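Local coordinates for uncharacterized protein (Bacteroides thetaiotaomicron, PDB 4QNI) that is of unknown function but is probably an auxiliary nutrient-binding lipoprotein built of two domains, at residues V24-V29 with I162-P167; Y50-L55 with G119-K124; H69-A74 with P139-D144. All blocks are in the same frame, centred on the assembly; numbering follows the deposited sequence.

Interaction 1: V24-V29 with I162-P167; sequences VTNIYV and ILRIFP
Ile162 O accepts the backbone N-H of Thr25 (Thr25 N to Ile162 O, 2.8 Å), and its CG2 methyl meets Val24 CG2 where the two branched side chains cross at about a right angle. A water accepts from Ile162 N and lies 2.7 Å from Thr25 OG1, bridging the strands. Leu163 lies on the same face as Thr25 and Ile27, its CD2 resting 3.8 Å from Ile27 CG1, with Leu52 and Leu123 of the facing sheet beyond. Arg164 N donates to Thr25 O and Arg164 O takes Ile27 N. With CG anti to the backbone N (chi1 175°), its chain starts alongside Asn26, whose OD1 is 3.3 Å from Arg164 CB; a second water accepts from NH1 and donates to Asn26 OD1, while NH2 is salt-bridged to Glu225. This parallel ladder sets strand 24-30 beside strand 160-168, which is antiparallel to strand 135-142 on its other side, consistent with an immunoglobulin-like (E-set) sandwich. Ile165 sends CD1 to Ile27 CG2 (4.0 Å) and CG2 to Val29 CG2 (3.9 Å). Phe166 N donates to Ile27 O at 2.8 Å. Its ring runs beside Tyr28 with planes 24° apart, slid to slight overlap with CD2 over the rim of the tyrosine face; Phe166 CZ sits 3.6 Å above the centre of the Arg164 guanidinium. Tyr28 also stacks on Trp333. Pro167 CA makes a CA-H...O contact with Val29 O.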
loop_
_atom_site.group_PDB
_atom_site.type_symbol
_atom_site.label_atom_id
_atom_site.label_comp_id
_atom_site.label_asym_id
_atom_site.label_seq_id
_atom_site.Cartn_x
_atom_site.Cartn_y
_atom_site.Cartn_z
ATOM N N VAL A 24 -10.294 -15.750 3.718
ATOM C CA VAL A 24 -10.606 -17.010 3.016
ATOM C C VAL A 24 -9.454 -17.382 2.065
ATOM O O VAL A 24 -9.084 -16.574 1.214
ATOM C CB VAL A 24 -11.966 -16.944 2.266
ATOM C CG1 VAL A 24 -12.090 -18.034 1.225
ATOM C CG2 VAL A 24 -13.148 -16.992 3.226
ATOM N N THR A 25 -8.900 -18.604 2.216
ATOM C CA THR A 25 -7.866 -19.178 1.347
ATOM C C THR A 25 -8.539 -20.175 0.405
ATOM O O THR A 25 -9.253 -21.060 0.852
ATOM C CB THR A 25 -6.748 -19.858 2.158
ATOM O OG1 THR A 25 -6.249 -18.954 3.131
ATOM C CG2 THR A 25 -5.614 -20.354 1.287
ATOM N N ASN A 26 -8.277 -20.040 -0.884
ATOM C CA ASN A 26 -8.825 -20.895 -1.910
ATOM C C ASN A 26 -7.913 -22.098 -2.084
ATOM O O ASN A 26 -6.720 -21.944 -2.294
ATOM C CB ASN A 26 -9.009 -20.099 -3.211
ATOM C CG ASN A 26 -10.223 -19.182 -3.240
ATOM O OD1 ASN A 26 -11.097 -19.185 -2.373
ATOM N ND2 ASN A 26 -10.320 -18.366 -4.262
ATOM N N ILE A 27 -8.468 -23.300 -1.934
ATOM C CA ILE A 27 -7.744 -24.562 -2.011
ATOM C C ILE A 27 -8.399 -25.419 -3.083
ATOM O O ILE A 27 -9.601 -25.703 -3.000
ATOM C CB ILE A 27 -7.791 -25.235 -0.609
ATOM C CG1 ILE A 27 -7.030 -24.441 0.472
ATOM C CG2 ILE A 27 -7.396 -26.690 -0.634
ATOM C CD1 ILE A 27 -5.647 -24.128 0.196
ATOM N N TYR A 28 -7.608 -25.880 -4.037
ATOM C CA TYR A 28 -8.079 -26.703 -5.137
ATOM C C TYR A 28 -7.671 -28.132 -4.871
ATOM O O TYR A 28 -6.493 -28.435 -4.662
ATOM C CB TYR A 28 -7.542 -26.158 -6.482
ATOM C CG TYR A 28 -8.280 -24.916 -6.940
ATOM C CD1 TYR A 28 -9.386 -25.010 -7.787
ATOM C CD2 TYR A 28 -7.890 -23.644 -6.510
ATOM C CE1 TYR A 28 -10.087 -23.871 -8.195
ATOM C CE2 TYR A 28 -8.572 -22.498 -6.926
ATOM C CZ TYR A 28 -9.683 -22.618 -7.750
ATOM O OH TYR A 28 -10.384 -21.506 -8.170
ATOM N N VAL A 29 -8.673 -28.997 -4.814
ATOM C CA VAL A 29 -8.557 -30.415 -4.471
ATOM C C VAL A 29 -9.125 -31.244 -5.640
ATOM O O VAL A 29 -10.235 -30.952 -6.067
ATOM C CB VAL A 29 -9.314 -30.740 -3.135
ATOM C CG1 VAL A 29 -9.031 -32.162 -2.676
ATOM C CG2 VAL A 29 -9.010 -29.735 -2.030
ATOM N N ILE A 162 -9.216 -20.589 6.949
ATOM C CA ILE A 162 -10.582 -20.620 6.451
ATOM C C ILE A 162 -10.438 -21.042 4.998
ATOM O O ILE A 162 -10.060 -20.230 4.153
ATOM C CB ILE A 162 -11.300 -19.265 6.669
ATOM C CG1 ILE A 162 -11.257 -18.781 8.142
ATOM C CG2 ILE A 162 -12.723 -19.279 6.134
ATOM C CD1 ILE A 162 -11.626 -19.814 9.315
ATOM N N LEU A 163 -10.618 -22.361 4.729
ATOM C CA LEU A 163 -10.343 -22.904 3.405
ATOM C C LEU A 163 -11.572 -23.063 2.516
ATOM O O LEU A 163 -12.409 -23.935 2.741
ATOM C CB LEU A 163 -9.567 -24.244 3.460
ATOM C CG LEU A 163 -8.413 -24.381 4.484
ATOM C CD1 LEU A 163 -8.007 -25.843 4.669
ATOM C CD2 LEU A 163 -7.216 -23.469 4.137
ATOM N N ARG A 164 -11.653 -22.220 1.480
ATOM C CA ARG A 164 -12.677 -22.353 0.462
ATOM C C ARG A 164 -12.239 -23.514 -0.396
ATOM O O ARG A 164 -11.197 -23.426 -1.078
ATOM C CB ARG A 164 -12.867 -21.068 -0.367
ATOM C CG ARG A 164 -13.852 -21.250 -1.526
ATOM C CD ARG A 164 -15.292 -21.089 -1.078
ATOM N NE ARG A 164 -16.253 -21.359 -2.151
ATOM C CZ ARG A 164 -16.766 -20.444 -2.973
ATOM N NH1 ARG A 164 -16.355 -19.187 -2.920
ATOM N NH2 ARG A 164 -17.664 -20.792 -3.879
ATOM N N ILE A 165 -12.951 -24.639 -0.254
ATOM C CA ILE A 165 -12.570 -25.840 -0.982
ATOM C C ILE A 165 -13.205 -25.870 -2.328
ATOM O O ILE A 165 -14.445 -25.839 -2.448
ATOM C CB ILE A 165 -12.926 -27.138 -0.201
ATOM C CG1 ILE A 165 -12.333 -27.137 1.244
ATOM C CG2 ILE A 165 -12.553 -28.389 -1.010
ATOM C CD1 ILE A 165 -10.871 -27.034 1.345
ATOM N N PHE A 166 -12.363 -25.982 -3.341
ATOM C CA PHE A 166 -12.854 -26.205 -4.694
ATOM C C PHE A 166 -12.437 -27.586 -5.202
ATOM O O PHE A 166 -11.273 -27.756 -5.575
ATOM C CB PHE A 166 -12.365 -25.143 -5.702
ATOM C CG PHE A 166 -12.954 -23.775 -5.524
ATOM C CD1 PHE A 166 -14.298 -23.537 -5.805
ATOM C CD2 PHE A 166 -12.178 -22.725 -5.058
ATOM C CE1 PHE A 166 -14.846 -22.261 -5.628
ATOM C CE2 PHE A 166 -12.728 -21.454 -4.895
ATOM C CZ PHE A 166 -14.057 -21.236 -5.170
ATOM N N PRO A 167 -13.348 -28.572 -5.279
ATOM C CA PRO A 167 -13.019 -29.784 -6.048
ATOM C C PRO A 167 -12.769 -29.399 -7.511
ATOM O O PRO A 167 -13.355 -28.429 -8.009
ATOM C CB PRO A 167 -14.294 -30.636 -5.962
ATOM C CG PRO A 167 -15.162 -29.964 -4.994
ATOM C CD PRO A 167 -14.778 -28.540 -4.933
HETATM O O HOH W 1 -7.203 -18.534 5.647
HETATM O O HOH W 2 -13.782 -17.649 -2.333
#

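Interaction 2: Y50-L55 with G119-K124; sequences YQLPIL and GLLDLK
The Tyr50 ring lies side by side with Leu123, CD2 of the ring 4.1 Å from Leu123 CD1, and Ile27 and Val29 of strand 24-30 also pack on it. The Gln51 amide and the Asp122 carboxylate stand with planes 74° apart: Gln51 OE1 comes 3.3 Å from Asp122 CB. Gln51 NE2 comes 3.6 Å from Leu120 CD1, these two side chains crossing at about a right angle. All belong to an antiparallel ladder in a three-stranded sheet of the N-terminal domain, in which Tyr50, Leu52 and Ile54 form hydrogen-bonded pairs with Leu123, Leu121 and Gly119. Both bonds of the central pair are nearly straight at the hydrogen, Leu52 N to Leu121 O being 2.8 Å. Lys124 NZ meets Asp122 OD2 in a 2.7 Å salt bridge from above the carboxylate plane, and the same amine is also salt-bridged to Glu42. Ile54 and Leu55 add an antiparallel ladder with a strand of the second subunit, extending the sheet across the interface. On the inner face, Leu52 and Leu121, each with CG anti to the backbone N (chi1 180° and -174°), lie side by side and bring their CD2 methyls to 4.1 Å; Ile54 CD1 reaches Leu121 CB. On the other face Leu120 crosses Pro53, both packed against Tyr82 of the second subunit, and Leu120 CD2 lies 4.0 Å from Pro53 CG.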
loop_
_atom_site.group_PDB
_atom_site.type_symbol
_atom_site.label_atom_id
_atom_site.label_comp_id
_atom_site.label_asym_id
_atom_site.label_seq_id
_atom_site.Cartn_x
_atom_site.Cartn_y
_atom_site.Cartn_z
ATOM N N TYR A 50 -6.200 -33.834 0.645
ATOM C CA TYR A 50 -5.365 -32.658 0.518
ATOM C C TYR A 50 -4.398 -32.604 1.687
ATOM O O TYR A 50 -4.826 -32.641 2.838
ATOM C CB TYR A 50 -6.214 -31.381 0.436
ATOM C CG TYR A 50 -5.400 -30.160 0.071
ATOM C CD1 TYR A 50 -5.174 -29.821 -1.263
ATOM C CD2 TYR A 50 -4.862 -29.335 1.055
ATOM C CE1 TYR A 50 -4.427 -28.703 -1.608
ATOM C CE2 TYR A 50 -4.117 -28.205 0.721
ATOM C CZ TYR A 50 -3.900 -27.895 -0.615
ATOM O OH TYR A 50 -3.176 -26.788 -0.973
ATOM N N GLN A 51 -3.101 -32.499 1.387
ATOM C CA GLN A 51 -2.036 -32.421 2.378
ATOM C C GLN A 51 -1.781 -30.941 2.731
ATOM O O GLN A 51 -1.229 -30.181 1.934
ATOM C CB GLN A 51 -0.791 -33.122 1.851
ATOM C CG GLN A 51 -0.980 -34.625 1.741
ATOM C CD GLN A 51 -0.276 -35.337 2.855
ATOM O OE1 GLN A 51 -0.830 -35.563 3.939
ATOM N NE2 GLN A 51 0.972 -35.698 2.616
ATOM N N LEU A 52 -2.276 -30.516 3.900
ATOM C CA LEU A 52 -2.196 -29.117 4.318
ATOM C C LEU A 52 -0.960 -28.872 5.176
ATOM O O LEU A 52 -0.860 -29.413 6.279
ATOM C CB LEU A 52 -3.494 -28.726 5.067
ATOM C CG LEU A 52 -3.620 -27.296 5.605
ATOM C CD1 LEU A 52 -3.916 -26.303 4.476
ATOM C CD2 LEU A 52 -4.709 -27.217 6.665
ATOM N N PRO A 53 -0.010 -28.039 4.691
ATOM C CA PRO A 53 1.204 -27.770 5.473
ATOM C C PRO A 53 0.961 -26.967 6.746
ATOM O O PRO A 53 0.141 -26.051 6.784
ATOM C CB PRO A 53 2.070 -26.958 4.504
ATOM C CG PRO A 53 1.503 -27.233 3.134
ATOM C CD PRO A 53 0.044 -27.339 3.386
ATOM N N ILE A 54 1.695 -27.338 7.794
ATOM C CA ILE A 54 1.704 -26.703 9.105
ATOM C C ILE A 54 3.155 -26.431 9.383
ATOM O O ILE A 54 3.977 -27.357 9.317
ATOM C CB ILE A 54 1.017 -27.571 10.188
ATOM C CG1 ILE A 54 -0.527 -27.633 9.962
ATOM C CG2 ILE A 54 1.377 -27.070 11.590
ATOM C CD1 ILE A 54 -1.268 -28.480 10.915
ATOM N N LEU A 55 3.483 -25.159 9.621
ATOM C CA LEU A 55 4.848 -24.715 9.850
ATOM C C LEU A 55 5.150 -24.570 11.334
ATOM O O LEU A 55 4.305 -24.130 12.113
ATOM C CB LEU A 55 5.090 -23.392 9.108
ATOM C CG LEU A 55 4.755 -23.357 7.599
ATOM C CD1 LEU A 55 4.803 -21.920 7.067
ATOM C CD2 LEU A 55 5.672 -24.265 6.797
ATOM N N GLY A 119 4.971 -30.110 8.843
ATOM C CA GLY A 119 4.142 -31.300 8.984
ATOM C C GLY A 119 2.995 -31.179 8.003
ATOM O O GLY A 119 2.685 -30.077 7.545
ATOM N N LEU A 120 2.392 -32.292 7.614
ATOM C CA LEU A 120 1.307 -32.192 6.653
ATOM C C LEU A 120 0.067 -32.769 7.258
ATOM O O LEU A 120 0.073 -33.913 7.698
ATOM C CB LEU A 120 1.659 -32.877 5.337
ATOM C CG LEU A 120 2.841 -32.293 4.575
ATOM C CD1 LEU A 120 3.414 -33.315 3.604
ATOM C CD2 LEU A 120 2.440 -31.036 3.826
ATOM N N LEU A 121 -0.980 -31.952 7.354
ATOM C CA LEU A 121 -2.266 -32.376 7.878
ATOM C C LEU A 121 -3.064 -32.981 6.708
ATOM O O LEU A 121 -3.421 -32.257 5.777
ATOM C CB LEU A 121 -2.989 -31.181 8.532
ATOM C CG LEU A 121 -4.298 -31.522 9.244
ATOM C CD1 LEU A 121 -4.041 -32.116 10.604
ATOM C CD2 LEU A 121 -5.171 -30.316 9.359
ATOM N N ASP A 122 -3.295 -34.300 6.728
ATOM C CA ASP A 122 -3.982 -34.974 5.626
ATOM C C ASP A 122 -5.506 -34.824 5.698
ATOM O O ASP A 122 -6.187 -35.547 6.422
ATOM C CB ASP A 122 -3.589 -36.470 5.547
ATOM C CG ASP A 122 -3.945 -37.158 4.217
ATOM O OD1 ASP A 122 -4.266 -36.435 3.215
ATOM O OD2 ASP A 122 -3.854 -38.406 4.155
ATOM N N LEU A 123 -6.049 -33.914 4.909
ATOM C CA LEU A 123 -7.499 -33.709 4.859
ATOM C C LEU A 123 -8.098 -34.753 3.918
ATOM O O LEU A 123 -7.587 -34.883 2.806
ATOM C CB LEU A 123 -7.818 -32.277 4.341
ATOM C CG LEU A 123 -7.075 -31.097 4.954
ATOM C CD1 LEU A 123 -7.415 -29.791 4.206
ATOM C CD2 LEU A 123 -7.387 -30.968 6.451
ATOM N N LYS A 124 -9.148 -35.504 4.343
ATOM C CA LYS A 124 -9.799 -36.493 3.479
ATOM C C LYS A 124 -11.131 -35.932 3.064
ATOM O O LYS A 124 -11.777 -35.248 3.858
ATOM C CB LYS A 124 -9.935 -37.869 4.130
ATOM C CG LYS A 124 -8.619 -38.474 4.650
ATOM C CD LYS A 124 -7.630 -38.869 3.548
ATOM C CE LYS A 124 -6.773 -40.029 4.010
ATOM N NZ LYS A 124 -5.607 -40.253 3.119
#

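Interaction 3: H69-A74 with P139-D144; sequences HVAHDA and PLQIVD
His69 O receives the N-H of Val143 (Val143 N to His69 O, 2.8 Å), and the hydroxyl of Tyr150 is hydrogen-bonded to both His69 N and Val143 O, tying the start of segment 69-74 to the later part of segment 139-144. Ala71 and Gln141 exchange both backbone bonds: Ala71 N to Gln141 O in the carbonyl plane, and Gln141 N to Ala71 O at 2.9 Å. Close by, Ala71 CB presses on Val143 CG2 at a tight 3.4 Å. This antiparallel ladder joins strands 66-72 and 135-142 of the mixed sheet, and Val70 and Ile142 face its inner side. Past the strand end Asp73 N donates to Pro139 O from above the carbonyl plane (56° out of it). Asp73 is the N-cap of helix 74-85: its carboxylate takes a backbone N just beyond and, through OD2, Thr76 OG1. That carboxylate also stacks on the Gln141 amide, planes 13° apart and Asp73 CG 3.7 Å from Gln141 CD. Gln141 CG sits between its backbone N and carbonyl carbon (chi1 61°), and the extended chain beyond lays the amide there. With an alanine at Gln141, the carboxylate would probably lose this flat neighbour and a gap would open beside Asp73 CB. His72 NE2 is hydrogen-bonded to Asp95 OD1, while Pro139 CD meets the imidazole edge in plane.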
loop_
_atom_site.group_PDB
_atom_site.type_symbol
_atom_site.label_atom_id
_atom_site.label_comp_id
_atom_site.label_asym_id
_atom_site.label_seq_id
_atom_site.Cartn_x
_atom_site.Cartn_y
_atom_site.Cartn_z
ATOM N N HIS A 69 -2.180 -29.742 17.786
ATOM C CA HIS A 69 -3.607 -29.955 17.940
ATOM C C HIS A 69 -4.344 -28.974 17.062
ATOM O O HIS A 69 -4.074 -27.771 17.112
ATOM C CB HIS A 69 -4.008 -29.827 19.406
ATOM C CG HIS A 69 -3.347 -30.862 20.241
ATOM N ND1 HIS A 69 -3.981 -32.042 20.544
ATOM C CD2 HIS A 69 -2.088 -30.902 20.734
ATOM C CE1 HIS A 69 -3.116 -32.740 21.261
ATOM N NE2 HIS A 69 -1.961 -32.101 21.390
ATOM N N VAL A 70 -5.231 -29.510 16.224
ATOM C CA VAL A 70 -6.007 -28.797 15.217
ATOM C C VAL A 70 -7.488 -29.025 15.515
ATOM O O VAL A 70 -7.878 -30.146 15.829
ATOM C CB VAL A 70 -5.612 -29.287 13.775
ATOM C CG1 VAL A 70 -6.608 -28.825 12.716
ATOM C CG2 VAL A 70 -4.193 -28.855 13.397
ATOM N N ALA A 71 -8.311 -27.979 15.402
ATOM C CA ALA A 71 -9.737 -28.131 15.656
ATOM C C ALA A 71 -10.561 -27.290 14.697
ATOM O O ALA A 71 -10.049 -26.343 14.099
ATOM C CB ALA A 71 -10.075 -27.771 17.104
ATOM N N HIS A 72 -11.838 -27.679 14.549
ATOM C CA HIS A 72 -12.864 -26.988 13.780
ATOM C C HIS A 72 -13.011 -25.594 14.389
ATOM O O HIS A 72 -12.924 -25.470 15.605
ATOM C CB HIS A 72 -14.186 -27.789 13.838
ATOM C CG HIS A 72 -15.295 -27.202 13.021
ATOM N ND1 HIS A 72 -16.597 -27.143 13.504
ATOM C CD2 HIS A 72 -15.265 -26.659 11.780
ATOM C CE1 HIS A 72 -17.301 -26.537 12.572
ATOM N NE2 HIS A 72 -16.543 -26.223 11.517
ATOM N N ASP A 73 -13.106 -24.544 13.554
ATOM C CA ASP A 73 -13.205 -23.170 14.038
ATOM C C ASP A 73 -14.425 -22.464 13.402
ATOM O O ASP A 73 -14.281 -21.554 12.590
ATOM C CB ASP A 73 -11.890 -22.410 13.752
ATOM C CG ASP A 73 -11.780 -21.039 14.414
ATOM O OD1 ASP A 73 -12.735 -20.636 15.148
ATOM O OD2 ASP A 73 -10.771 -20.358 14.183
ATOM N N ALA A 74 -15.623 -22.878 13.803
ATOM C CA ALA A 74 -16.880 -22.303 13.319
ATOM C C ALA A 74 -17.016 -20.820 13.736
ATOM O O ALA A 74 -17.598 -20.034 12.992
ATOM C CB ALA A 74 -18.054 -23.119 13.833
ATOM N N PRO A 139 -13.339 -24.482 8.084
ATOM C CA PRO A 139 -12.610 -23.581 9.005
ATOM C C PRO A 139 -11.811 -24.352 10.078
ATOM O O PRO A 139 -12.377 -25.167 10.787
ATOM C CB PRO A 139 -13.733 -22.744 9.612
ATOM C CG PRO A 139 -14.963 -23.685 9.635
ATOM C CD PRO A 139 -14.700 -24.781 8.593
ATOM N N LEU A 140 -10.495 -24.091 10.190
ATOM C CA LEU A 140 -9.601 -24.790 11.124
ATOM C C LEU A 140 -8.769 -23.833 11.937
ATOM O O LEU A 140 -8.472 -22.739 11.488
ATOM C CB LEU A 140 -8.620 -25.741 10.364
ATOM C CG LEU A 140 -9.241 -26.774 9.414
ATOM C CD1 LEU A 140 -8.226 -27.285 8.428
ATOM C CD2 LEU A 140 -9.849 -27.909 10.181
ATOM N N GLN A 141 -8.312 -24.285 13.103
ATOM C CA GLN A 141 -7.430 -23.498 13.951
ATOM C C GLN A 141 -6.407 -24.386 14.626
ATOM O O GLN A 141 -6.672 -25.566 14.875
ATOM C CB GLN A 141 -8.239 -22.712 15.010
ATOM C CG GLN A 141 -9.025 -23.614 15.953
ATOM C CD GLN A 141 -9.854 -22.900 16.995
ATOM O OE1 GLN A 141 -10.995 -23.296 17.285
ATOM N NE2 GLN A 141 -9.293 -21.877 17.621
ATOM N N ILE A 142 -5.230 -23.803 14.929
ATOM C CA ILE A 142 -4.210 -24.426 15.767
ATOM C C ILE A 142 -4.700 -24.204 17.201
ATOM O O ILE A 142 -5.002 -23.066 17.558
ATOM C CB ILE A 142 -2.790 -23.864 15.537
ATOM C CG1 ILE A 142 -2.285 -24.015 14.053
ATOM C CG2 ILE A 142 -1.821 -24.434 16.578
ATOM C CD1 ILE A 142 -2.189 -25.400 13.455
ATOM N N VAL A 143 -4.871 -25.280 17.977
ATOM C CA VAL A 143 -5.385 -25.202 19.345
ATOM C C VAL A 143 -4.241 -24.840 20.282
ATOM O O VAL A 143 -3.163 -25.419 20.183
ATOM C CB VAL A 143 -6.099 -26.518 19.768
ATOM C CG1 VAL A 143 -6.490 -26.507 21.246
ATOM C CG2 VAL A 143 -7.318 -26.751 18.905
ATOM N N ASP A 144 -4.484 -23.883 21.187
ATOM C CA ASP A 144 -3.499 -23.456 22.174
ATOM C C ASP A 144 -3.855 -23.995 23.562
ATOM O O ASP A 144 -5.036 -23.993 23.940
ATOM C CB ASP A 144 -3.386 -21.918 22.192
ATOM C CG ASP A 144 -1.983 -21.401 21.931
ATOM O OD1 ASP A 144 -1.010 -22.168 22.161
ATOM O OD2 ASP A 144 -1.850 -20.220 21.546
#

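From the N terminus, strand 24-30 pairs with strand 160-168 only after more than 130 residues, so interaction 1 closes the longest loop and encloses the other two. Within it, strand 47-56 pairs with 118-126 (interaction 2) and strand 66-72 with 135-142 (interaction 3); their segments alternate along the chain, so these two loops cross. Interactions 1 and 3 share the mixed sheet, where strands 135-142 and 160-168 are neighbours. Interaction 2 lies in the facing small sheet: Ile54 CD1 meets Val70 CG2 at 3.9 Å, while Tyr50 and Leu123 pack against the 24-29/162-167 pair. Interactions 2 and 3 both touch the second subunit.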